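Local coordinates for protein squalene synthase HpnC (Alicyclobacillus acidocaldarius subsp. acidocaldarius, PDB 4HD1) that probably acts as a squalene synthase-type transferase, joining isoprenoid diphosphates in the manner of the squalene/phytoene synthase family, at residues 123-126 with 127-131; 165-168 with 169-173; 213-216 with 217-221; 108-111 with 112-116. All blocks are in the same frame, centred on the assembly; numbering follows the deposited sequence.

Interaction 1. Residues 123-126 with 127-131; sequences DTWE and DLRDY
Trp125 O takes the amide of Arg129 in a nearly straight bond, 2.8 Å from Arg129 N with an N-H...O angle of 173°. One residue on, Asp130 N repeats the i to i+4 pattern by bonding to Glu126 O, and one residue earlier Leu128 N does so with Thr124 O. Around these bonds Thr124, the N-cap, and Asp127 build a capping box from two weak bonds. Asp127 N donates to Thr124 OG1 at 3.4 Å, and Thr124 N returns a bond to Asp127 OD2 at 3.3 Å. The threonine half of the box depends on chi1 of 67°, which holds OG1 between its own backbone N and carbonyl carbon, turned toward the first helical turn. Further out, Asp123 CB lies 3.3 Å from Asp127 OD2. On another flank Arg129 CB sits over one face of the Trp125 indole, while the guanidinium stands almost perpendicular to the ring, with the planes 85° apart and Trp125 CZ2 near its edge. Leu128 CD2 approaches Trp125 CZ3 obliquely at 4.3 Å. Beyond the contact, the indole also packs toward helix 207-227, and both it and Leu128 rest on helix 152-172. With Asp127 lodged in the first turn, its negative charge probably gains from the helix dipole, and the two weak cap bonds together occupy amides at the point where helix 125-135 begins.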
loop_
_atom_site.group_PDB
_atom_site.type_symbol
_atom_site.label_atom_id
_atom_site.label_comp_id
_atom_site.label_asym_id
_atom_site.label_seq_id
_atom_site.Cartn_x
_atom_site.Cartn_y
_atom_site.Cartn_z
ATOM N N ASP A 123 -5.846 -19.027 2.065
ATOM C CA ASP A 123 -5.521 -20.359 2.563
ATOM C C ASP A 123 -4.305 -20.375 3.494
ATOM O O ASP A 123 -4.377 -20.906 4.606
ATOM C CB ASP A 123 -5.292 -21.306 1.384
ATOM C CG ASP A 123 -5.659 -22.731 1.706
ATOM O OD1 ASP A 123 -4.909 -23.391 2.459
ATOM O OD2 ASP A 123 -6.700 -23.190 1.191
ATOM N N THR A 124 -3.193 -19.798 3.034
ATOM C CA THR A 124 -1.936 -19.832 3.789
ATOM C C THR A 124 -1.311 -18.451 3.955
ATOM O O THR A 124 -1.712 -17.485 3.299
ATOM C CB THR A 124 -0.887 -20.791 3.159
ATOM O OG1 THR A 124 -0.462 -20.292 1.881
ATOM C CG2 THR A 124 -1.449 -22.206 3.000
ATOM N N TRP A 125 -0.324 -18.375 4.842
ATOM C CA TRP A 125 0.481 -17.172 5.023
ATOM C C TRP A 125 1.153 -16.759 3.742
ATOM O O TRP A 125 1.244 -15.567 3.448
ATOM C CB TRP A 125 1.515 -17.377 6.128
ATOM C CG TRP A 125 2.575 -16.302 6.152
ATOM C CD1 TRP A 125 3.908 -16.414 5.767
ATOM C CD2 TRP A 125 2.412 -14.898 6.551
ATOM N NE1 TRP A 125 4.562 -15.220 5.915
ATOM C CE2 TRP A 125 3.727 -14.268 6.380
ATOM C CE3 TRP A 125 1.354 -14.131 7.029
ATOM C CZ2 TRP A 125 3.947 -12.931 6.677
ATOM C CZ3 TRP A 125 1.588 -12.784 7.325
ATOM C CH2 TRP A 125 2.853 -12.200 7.153
ATOM N N GLU A 126 1.619 -17.740 2.969
ATOM C CA GLU A 126 2.264 -17.489 1.675
ATOM C C GLU A 126 1.329 -16.790 0.689
ATOM O O GLU A 126 1.766 -15.930 -0.077
ATOM C CB GLU A 126 2.804 -18.785 1.060
ATOM C CG GLU A 126 4.097 -19.292 1.681
ATOM C CD GLU A 126 3.911 -19.882 3.074
ATOM O OE1 GLU A 126 2.914 -20.605 3.307
ATOM O OE2 GLU A 126 4.774 -19.628 3.941
ATOM N N ASP A 127 0.049 -17.163 0.721
ATOM C CA ASP A 127 -0.972 -16.534 -0.117
ATOM C C ASP A 127 -1.194 -15.077 0.270
ATOM O O ASP A 127 -1.278 -14.211 -0.602
ATOM C CB ASP A 127 -2.292 -17.310 -0.056
ATOM C CG ASP A 127 -2.167 -18.724 -0.602
ATOM O OD1 ASP A 127 -1.227 -18.997 -1.378
ATOM O OD2 ASP A 127 -3.016 -19.569 -0.255
ATOM N N LEU A 128 -1.282 -14.809 1.573
ATOM C CA LEU A 128 -1.430 -13.441 2.056
ATOM C C LEU A 128 -0.188 -12.603 1.730
ATOM O O LEU A 128 -0.300 -11.495 1.194
ATOM C CB LEU A 128 -1.732 -13.411 3.554
ATOM C CG LEU A 128 -1.978 -12.022 4.155
ATOM C CD1 LEU A 128 -3.096 -11.295 3.423
ATOM C CD2 LEU A 128 -2.270 -12.101 5.648
ATOM N N ARG A 129 0.988 -13.147 2.040
ATOM C CA ARG A 129 2.258 -12.521 1.674
ATOM C C ARG A 129 2.255 -12.165 0.186
ATOM O O ARG A 129 2.605 -11.051 -0.185
ATOM C CB ARG A 129 3.426 -13.456 1.998
ATOM C CG ARG A 129 4.797 -12.914 1.643
ATOM C CD ARG A 129 5.557 -12.458 2.873
ATOM N NE ARG A 129 6.912 -12.045 2.517
ATOM C CZ ARG A 129 7.940 -11.982 3.360
ATOM N NH1 ARG A 129 7.790 -12.310 4.636
ATOM N NH2 ARG A 129 9.128 -11.593 2.920
ATOM N N ASP A 130 1.826 -13.105 -0.653
ATOM C CA ASP A 130 1.815 -12.902 -2.101
ATOM C C ASP A 130 0.898 -11.754 -2.544
ATOM O O ASP A 130 1.244 -10.995 -3.451
ATOM C CB ASP A 130 1.452 -14.190 -2.833
ATOM C CG ASP A 130 2.090 -14.269 -4.197
ATOM O OD1 ASP A 130 1.355 -14.195 -5.203
ATOM O OD2 ASP A 130 3.336 -14.379 -4.260
ATOM N N TYR A 131 -0.260 -11.631 -1.897
ATOM C CA TYR A 131 -1.158 -10.504 -2.142
ATOM C C TYR A 131 -0.460 -9.178 -1.831
ATOM O O TYR A 131 -0.536 -8.230 -2.619
ATOM C CB TYR A 131 -2.451 -10.644 -1.329
ATOM C CG TYR A 131 -3.363 -9.430 -1.388
ATOM C CD1 TYR A 131 -3.841 -8.947 -2.609
ATOM C CD2 TYR A 131 -3.757 -8.775 -0.219
ATOM C CE1 TYR A 131 -4.671 -7.836 -2.664
ATOM C CE2 TYR A 131 -4.594 -7.666 -0.261
ATOM C CZ TYR A 131 -5.045 -7.200 -1.483
ATOM O OH TYR A 131 -5.877 -6.101 -1.534
#

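Interaction 2. Residues 165-168 with 169-173; sequences LQVA and NHMQD
Leu165 O is shared by two donors of Asn169, and this doubled acceptor introduces the polar side of the contact. Asn169 N bonds it at 3.0 Å as a regular helical link, while Asn169 ND2 reaches it at 2.8 Å through a bent, weak bond of 128°. The amide can fold back in this way because CG lies beside its own backbone N, chi1 -78°; its OD1 in turn weakly receives Gln172 NE2. Three more i to i+4 backbone bonds run on from Gln166 O, Val167 O and Ala168 O. A second weak side-chain bond joins Gln166 NE2 to His170 NE2 at 3.2 Å, with the amide and imidazole planes 78° apart, although the firmer partner of that Gln166 nitrogen is Ser135 OG. Gln166 CG also comes within 3.4 Å of His170 NE2 in van der Waals contact, and the imidazole stacks on Tyr184. These residues lie in the C-terminal part of helix 152-172, and Asp173, at the N-cap position of helix 174-179, opens the second aspartate-rich sequence of the protein; in relatives of this family such sequences help hold the magnesium ions and the substrate diphosphate. The apolar pair is Val167 and selenomethionine Met171, which run side by side, CG1 of the valine 4.1 Å from CG of Met171, and point the same way toward helix 207-227, where Ala220 and Glu216 receive them.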
loop_
_atom_site.group_PDB
_atom_site.type_symbol
_atom_site.label_atom_id
_atom_site.label_comp_id
_atom_site.label_asym_id
_atom_site.label_seq_id
_atom_site.Cartn_x
_atom_site.Cartn_y
_atom_site.Cartn_z
ATOM N N LEU A 165 3.264 -3.485 7.384
ATOM C CA LEU A 165 2.246 -2.465 7.583
ATOM C C LEU A 165 0.855 -2.944 7.153
ATOM O O LEU A 165 -0.135 -2.741 7.876
ATOM C CB LEU A 165 2.647 -1.191 6.837
ATOM C CG LEU A 165 2.138 0.181 7.285
ATOM C CD1 LEU A 165 2.107 0.358 8.796
ATOM C CD2 LEU A 165 3.017 1.242 6.647
ATOM N N GLN A 166 0.781 -3.597 5.993
ATOM C CA GLN A 166 -0.482 -4.132 5.527
ATOM C C GLN A 166 -1.016 -5.221 6.458
ATOM O O GLN A 166 -2.218 -5.263 6.740
ATOM C CB GLN A 166 -0.401 -4.646 4.091
ATOM C CG GLN A 166 -1.778 -5.051 3.580
ATOM C CD GLN A 166 -1.867 -5.202 2.081
ATOM O OE1 GLN A 166 -1.626 -4.258 1.340
ATOM N NE2 GLN A 166 -2.255 -6.392 1.627
ATOM N N VAL A 167 -0.138 -6.093 6.945
ATOM C CA VAL A 167 -0.585 -7.127 7.878
ATOM C C VAL A 167 -1.119 -6.496 9.166
ATOM O O VAL A 167 -2.232 -6.798 9.585
ATOM C CB VAL A 167 0.492 -8.192 8.161
ATOM C CG1 VAL A 167 0.031 -9.134 9.262
ATOM C CG2 VAL A 167 0.794 -8.985 6.897
ATOM N N ALA A 168 -0.341 -5.598 9.767
ATOM C CA ALA A 168 -0.785 -4.867 10.961
ATOM C C ALA A 168 -2.182 -4.274 10.771
ATOM O O ALA A 168 -3.044 -4.409 11.647
ATOM C CB ALA A 168 0.213 -3.772 11.333
ATOM N N ASN A 169 -2.396 -3.630 9.622
ATOM C CA ASN A 169 -3.696 -3.055 9.278
ATOM C C ASN A 169 -4.802 -4.086 9.080
ATOM O O ASN A 169 -5.921 -3.878 9.547
ATOM C CB ASN A 169 -3.584 -2.141 8.063
ATOM C CG ASN A 169 -3.012 -0.795 8.417
ATOM O OD1 ASN A 169 -3.626 -0.027 9.152
ATOM N ND2 ASN A 169 -1.822 -0.508 7.918
ATOM N N HIS A 170 -4.489 -5.189 8.402
ATOM C CA HIS A 170 -5.434 -6.301 8.280
ATOM C C HIS A 170 -5.889 -6.782 9.632
ATOM O O HIS A 170 -7.085 -6.989 9.858
ATOM C CB HIS A 170 -4.824 -7.467 7.509
ATOM C CG HIS A 170 -4.822 -7.287 6.009
ATOM N ND1 HIS A 170 -5.824 -6.671 5.345
ATOM C CD2 HIS A 170 -3.904 -7.700 5.040
ATOM C CE1 HIS A 170 -5.551 -6.670 4.024
ATOM N NE2 HIS A 170 -4.377 -7.302 3.840
HETATM N N MSE A 171 -4.940 -6.945 10.550
HETATM C CA MSE A 171 -5.237 -7.515 11.864
HETATM C C MSE A 171 -6.117 -6.614 12.729
HETATM O O MSE A 171 -7.025 -7.098 13.399
HETATM C CB MSE A 171 -3.956 -7.919 12.597
HETATM C CG MSE A 171 -3.147 -9.015 11.902
HETATM SE SE MSE A 171 -4.165 -10.627 11.435
HETATM C CE MSE A 171 -4.584 -10.276 9.557
ATOM N N GLN A 172 -5.869 -5.309 12.701
ATOM C CA GLN A 172 -6.734 -4.381 13.425
ATOM C C GLN A 172 -8.088 -4.164 12.729
ATOM O O GLN A 172 -8.977 -3.531 13.296
ATOM C CB GLN A 172 -6.031 -3.044 13.679
ATOM C CG GLN A 172 -5.963 -2.125 12.470
ATOM C CD GLN A 172 -5.746 -0.665 12.839
ATOM O OE1 GLN A 172 -5.692 -0.298 14.014
ATOM N NE2 GLN A 172 -5.627 0.181 11.823
ATOM N N ASP A 173 -8.241 -4.698 11.516
ATOM C CA ASP A 173 -9.451 -4.473 10.714
ATOM C C ASP A 173 -10.249 -5.738 10.384
ATOM O O ASP A 173 -10.969 -5.766 9.391
ATOM C CB ASP A 173 -9.106 -3.742 9.406
ATOM C CG ASP A 173 -8.716 -2.283 9.618
ATOM O OD1 ASP A 173 -8.983 -1.719 10.702
ATOM O OD2 ASP A 173 -8.143 -1.694 8.679
#

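Interaction 3. Residues 213-216 with 217-221; sequences IALE and VDRAQ
Ile213 O to Val217 N, at 2.9 Å and 169°, is the first of four successive i to i+4 bonds across these segments of helix 207-227. The side chain of Arg219 reaches back one turn, meeting Leu215 with a face of its guanidinium and Glu216 with an edge. Its NH1 forms a salt bridge with Glu216 OE1 at 2.8 Å. The oxygen lies within the guanidinium plane, whereas NH1 meets it on the syn side, 29° out of the carboxylate plane. The glutamate chain bends at chi2, -50°, swinging its carboxylate alongside the extended arginine. Leu215 CD2 is 3.5 Å from Arg219 NH1, and Trp125 stands on the opposite side of the guanidinium plane in a cation-pi pair. The same NH1 also binds Asp189 OD2, its stronger partner, so two acids share one cation; since Glu216 OE2 lies close to the Asp189 carboxylate, the arginine probably offsets their repulsion. A leucine in place of Arg219 would probably leave Glu216 and Asp189 facing each other without the cation between them and deprive Trp125 of its cation-pi partner. On a different flank Ile213 CG2 and Val217 CG2 meet at 4.3 Å, and both side chains pack on Ile256. Helix 207-227 thus carries a buried i to i+3 salt bridge facing Trp125 and an aliphatic pair facing helix 236-257, joining it to its neighbours in the all-helical fold shared by squalene and phytoene synthases.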
loop_
_atom_site.group_PDB
_atom_site.type_symbol
_atom_site.label_atom_id
_atom_site.label_comp_id
_atom_site.label_asym_id
_atom_site.label_seq_id
_atom_site.Cartn_x
_atom_site.Cartn_y
_atom_site.Cartn_z
ATOM N N ILE A 213 -3.946 -14.657 15.781
ATOM C CA ILE A 213 -3.686 -13.222 15.688
ATOM C C ILE A 213 -2.272 -12.927 16.203
ATOM O O ILE A 213 -1.511 -12.206 15.553
ATOM C CB ILE A 213 -4.728 -12.389 16.481
ATOM C CG1 ILE A 213 -6.173 -12.758 16.092
ATOM C CG2 ILE A 213 -4.474 -10.895 16.318
ATOM C CD1 ILE A 213 -6.638 -12.310 14.718
ATOM N N ALA A 214 -1.924 -13.509 17.352
ATOM C CA ALA A 214 -0.586 -13.365 17.935
ATOM C C ALA A 214 0.516 -13.809 16.980
ATOM O O ALA A 214 1.529 -13.131 16.859
ATOM C CB ALA A 214 -0.487 -14.110 19.261
ATOM N N LEU A 215 0.308 -14.931 16.294
ATOM C CA LEU A 215 1.271 -15.409 15.305
ATOM C C LEU A 215 1.495 -14.395 14.177
ATOM O O LEU A 215 2.631 -14.183 13.746
ATOM C CB LEU A 215 0.835 -16.755 14.722
ATOM C CG LEU A 215 1.795 -17.377 13.700
ATOM C CD1 LEU A 215 3.117 -17.771 14.350
ATOM C CD2 LEU A 215 1.161 -18.568 12.995
ATOM N N GLU A 216 0.412 -13.777 13.710
ATOM C CA GLU A 216 0.494 -12.766 12.648
ATOM C C GLU A 216 1.216 -11.511 13.128
ATOM O O GLU A 216 2.073 -10.970 12.425
ATOM C CB GLU A 216 -0.897 -12.399 12.101
ATOM C CG GLU A 216 -1.801 -13.572 11.729
ATOM C CD GLU A 216 -1.144 -14.615 10.831
ATOM O OE1 GLU A 216 -0.026 -14.394 10.319
ATOM O OE2 GLU A 216 -1.760 -15.676 10.632
ATOM N N VAL A 217 0.861 -11.064 14.333
ATOM C CA VAL A 217 1.502 -9.921 14.972
ATOM C C VAL A 217 3.021 -10.118 15.048
ATOM O O VAL A 217 3.778 -9.220 14.672
ATOM C CB VAL A 217 0.893 -9.645 16.367
ATOM C CG1 VAL A 217 1.707 -8.604 17.132
ATOM C CG2 VAL A 217 -0.555 -9.196 16.228
ATOM N N ASP A 218 3.451 -11.296 15.503
ATOM C CA ASP A 218 4.873 -11.649 15.577
ATOM C C ASP A 218 5.551 -11.605 14.210
ATOM O O ASP A 218 6.666 -11.097 14.088
ATOM C CB ASP A 218 5.067 -13.046 16.187
ATOM C CG ASP A 218 4.631 -13.133 17.646
ATOM O OD1 ASP A 218 4.175 -12.120 18.222
ATOM O OD2 ASP A 218 4.747 -14.239 18.220
ATOM N N ARG A 219 4.880 -12.149 13.193
ATOM C CA ARG A 219 5.400 -12.160 11.825
ATOM C C ARG A 219 5.645 -10.739 11.319
ATOM O O ARG A 219 6.678 -10.457 10.695
ATOM C CB ARG A 219 4.428 -12.867 10.884
ATOM C CG ARG A 219 4.426 -14.382 10.977
ATOM C CD ARG A 219 3.658 -14.956 9.800
ATOM N NE ARG A 219 3.721 -16.415 9.724
ATOM C CZ ARG A 219 2.667 -17.220 9.822
ATOM N NH1 ARG A 219 1.452 -16.720 10.001
ATOM N NH2 ARG A 219 2.828 -18.533 9.738
ATOM N N ALA A 220 4.684 -9.858 11.604
ATOM C CA ALA A 220 4.731 -8.460 11.182
ATOM C C ALA A 220 5.803 -7.688 11.950
ATOM O O ALA A 220 6.522 -6.869 11.370
ATOM C CB ALA A 220 3.361 -7.800 11.334
ATOM N N GLN A 221 5.920 -7.967 13.247
ATOM C CA GLN A 221 6.972 -7.369 14.063
ATOM C C GLN A 221 8.365 -7.742 13.537
ATOM O O GLN A 221 9.250 -6.891 13.462
ATOM C CB GLN A 221 6.805 -7.754 15.537
ATOM C CG GLN A 221 7.724 -7.002 16.494
ATOM C CD GLN A 221 7.494 -5.498 16.482
ATOM O OE1 GLN A 221 6.427 -5.011 16.886
ATOM N NE2 GLN A 221 8.498 -4.753 16.026
#

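Interaction 4. Residues 108-111 with 112-116; sequences RLIE and ANRRD
Arg108 O receives Ala112 N at 2.8 Å, while the guanidinium of Arg108 turns back along its own helix to Glu104. Leu109 touches the following segment through its carbonyl, with Ala112 CB 3.4 Å from Leu109 O, and its side chain leads toward Phe50 and Cys51. Ile110 O weakly accepts Asn113 N, and its CG2 branch lies over one face of the Arg114 guanidinium, 3.5 Å from NH2, the two side chains running alongside each other. Glu111 then reaches both arginines, giving a salt-bridge network of the i to i+3 and i to i+4 kind on helix 104-118, which packs against helices 41-56, 65-81 and 125-135 of this all-helical fold. Its OE1 meets Arg114 NH1 at 3.1 Å, edge-on to the guanidinium, in a bond of 157°; its OE2 stands 3.6 Å from Arg115 NH1, a long salt bridge. With CG anti to the backbone N (chi1 176°) and a bend at chi2, the carboxylate can spread its oxygens toward both. A methionine at Arg114 would probably leave Glu111 without its closer salt bridge, relying on long pairs such as that to Arg115, and Glu73 and Asp70 of helix 65-81 without the cation they share through NH2. Arg115 curls past its own turn, its CG 3.0 Å from Glu111 O, before its NH2 forms a salt bridge with Asp130 of helix 125-135.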
loop_
_atom_site.group_PDB
_atom_site.type_symbol
_atom_site.label_atom_id
_atom_site.label_comp_id
_atom_site.label_asym_id
_atom_site.label_seq_id
_atom_site.Cartn_x
_atom_site.Cartn_y
_atom_site.Cartn_z
ATOM N N ARG A 108 1.588 -3.712 -10.924
ATOM C CA ARG A 108 1.271 -4.563 -9.776
ATOM C C ARG A 108 0.138 -4.002 -8.928
ATOM O O ARG A 108 -0.690 -4.753 -8.412
ATOM C CB ARG A 108 2.512 -4.841 -8.934
ATOM C CG ARG A 108 3.389 -5.889 -9.579
ATOM C CD ARG A 108 4.588 -6.246 -8.731
ATOM N NE ARG A 108 5.212 -7.463 -9.240
ATOM C CZ ARG A 108 6.344 -7.982 -8.776
ATOM N NH1 ARG A 108 6.998 -7.395 -7.782
ATOM N NH2 ARG A 108 6.826 -9.094 -9.311
ATOM N N LEU A 109 0.097 -2.681 -8.804
ATOM C CA LEU A 109 -0.985 -2.015 -8.089
ATOM C C LEU A 109 -2.317 -2.211 -8.797
ATOM O O LEU A 109 -3.354 -2.337 -8.141
ATOM C CB LEU A 109 -0.686 -0.527 -7.928
ATOM C CG LEU A 109 0.356 -0.243 -6.855
ATOM C CD1 LEU A 109 0.956 1.140 -7.061
ATOM C CD2 LEU A 109 -0.242 -0.403 -5.458
ATOM N N ILE A 110 -2.267 -2.226 -10.131
ATOM C CA ILE A 110 -3.429 -2.511 -10.978
ATOM C C ILE A 110 -3.870 -3.958 -10.768
ATOM O O ILE A 110 -5.055 -4.230 -10.581
ATOM C CB ILE A 110 -3.132 -2.223 -12.474
ATOM C CG1 ILE A 110 -3.098 -0.709 -12.718
ATOM C CG2 ILE A 110 -4.157 -2.894 -13.387
ATOM C CD1 ILE A 110 -2.610 -0.302 -14.092
ATOM N N GLU A 111 -2.898 -4.868 -10.781
ATOM C CA GLU A 111 -3.131 -6.291 -10.544
ATOM C C GLU A 111 -3.672 -6.571 -9.138
ATOM O O GLU A 111 -4.458 -7.494 -8.963
ATOM C CB GLU A 111 -1.847 -7.091 -10.818
ATOM C CG GLU A 111 -1.912 -8.590 -10.527
ATOM C CD GLU A 111 -2.734 -9.381 -11.534
ATOM O OE1 GLU A 111 -3.258 -8.788 -12.506
ATOM O OE2 GLU A 111 -2.857 -10.614 -11.347
ATOM N N ALA A 112 -3.269 -5.767 -8.152
ATOM C CA ALA A 112 -3.755 -5.919 -6.775
ATOM C C ALA A 112 -5.278 -5.871 -6.706
ATOM O O ALA A 112 -5.899 -6.632 -5.966
ATOM C CB ALA A 112 -3.155 -4.856 -5.869
ATOM N N ASN A 113 -5.863 -4.969 -7.487
ATOM C CA ASN A 113 -7.309 -4.842 -7.603
ATOM C C ASN A 113 -7.950 -6.118 -8.181
ATOM O O ASN A 113 -8.989 -6.567 -7.692
ATOM C CB ASN A 113 -7.649 -3.606 -8.445
ATOM C CG ASN A 113 -9.129 -3.275 -8.445
ATOM O OD1 ASN A 113 -9.955 -4.028 -8.966
ATOM N ND2 ASN A 113 -9.469 -2.124 -7.880
ATOM N N ARG A 114 -7.319 -6.708 -9.198
ATOM C CA ARG A 114 -7.790 -7.978 -9.771
ATOM C C ARG A 114 -7.669 -9.124 -8.766
ATOM O O ARG A 114 -8.521 -10.013 -8.743
ATOM C CB ARG A 114 -7.031 -8.340 -11.050
ATOM C CG ARG A 114 -7.102 -7.297 -12.153
ATOM C CD ARG A 114 -6.447 -7.800 -13.432
ATOM N NE ARG A 114 -6.392 -6.765 -14.464
ATOM C CZ ARG A 114 -5.284 -6.126 -14.839
ATOM N NH1 ARG A 114 -4.110 -6.411 -14.277
ATOM N NH2 ARG A 114 -5.347 -5.200 -15.785
ATOM N N ARG A 115 -6.614 -9.101 -7.946
ATOM C CA ARG A 115 -6.412 -10.115 -6.904
ATOM C C ARG A 115 -7.506 -10.022 -5.848
ATOM O O ARG A 115 -8.007 -11.041 -5.379
ATOM C CB ARG A 115 -5.040 -9.979 -6.229
ATOM C CG ARG A 115 -3.868 -9.836 -7.182
ATOM C CD ARG A 115 -3.461 -11.153 -7.804
ATOM N NE ARG A 115 -2.450 -11.806 -6.981
ATOM C CZ ARG A 115 -1.408 -12.466 -7.471
ATOM N NH1 ARG A 115 -1.227 -12.556 -8.781
ATOM N NH2 ARG A 115 -0.542 -13.024 -6.647
ATOM N N ASP A 116 -7.873 -8.793 -5.490
ATOM C CA ASP A 116 -8.932 -8.545 -4.515
ATOM C C ASP A 116 -10.300 -8.998 -5.036
ATOM O O ASP A 116 -11.147 -9.408 -4.250
ATOM C CB ASP A 116 -8.967 -7.064 -4.133
ATOM C CG ASP A 116 -9.067 -6.836 -2.625
ATOM O OD1 ASP A 116 -8.431 -7.574 -1.836
ATOM O OD2 ASP A 116 -9.768 -5.885 -2.224
#

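Overall arrangement
Interaction 1 touches each of the other three. Asp130 OD1 meets Arg115 NH2 of interaction 4 at 2.7 Å, a salt bridge joining helices consecutive in the chain. On its other flank, Trp125 CH2 lies 3.8 Å from Val167 CG2 of interaction 2, and Trp125 CD2 lies 3.5 Å from Arg219 CD of interaction 3. Interactions 2 and 3 also pack directly, with Met171 SE 3.8 Å from Glu216 CB and centres about 10 Å apart. Interactions 3 and 4 remain about 16 Å apart at their nearest atoms. Interaction 2 leads into the aspartate-rich sequence beginning at Asp173, which in relatives belongs to the active site, and interactions 1 and 3 pack on the helix before it.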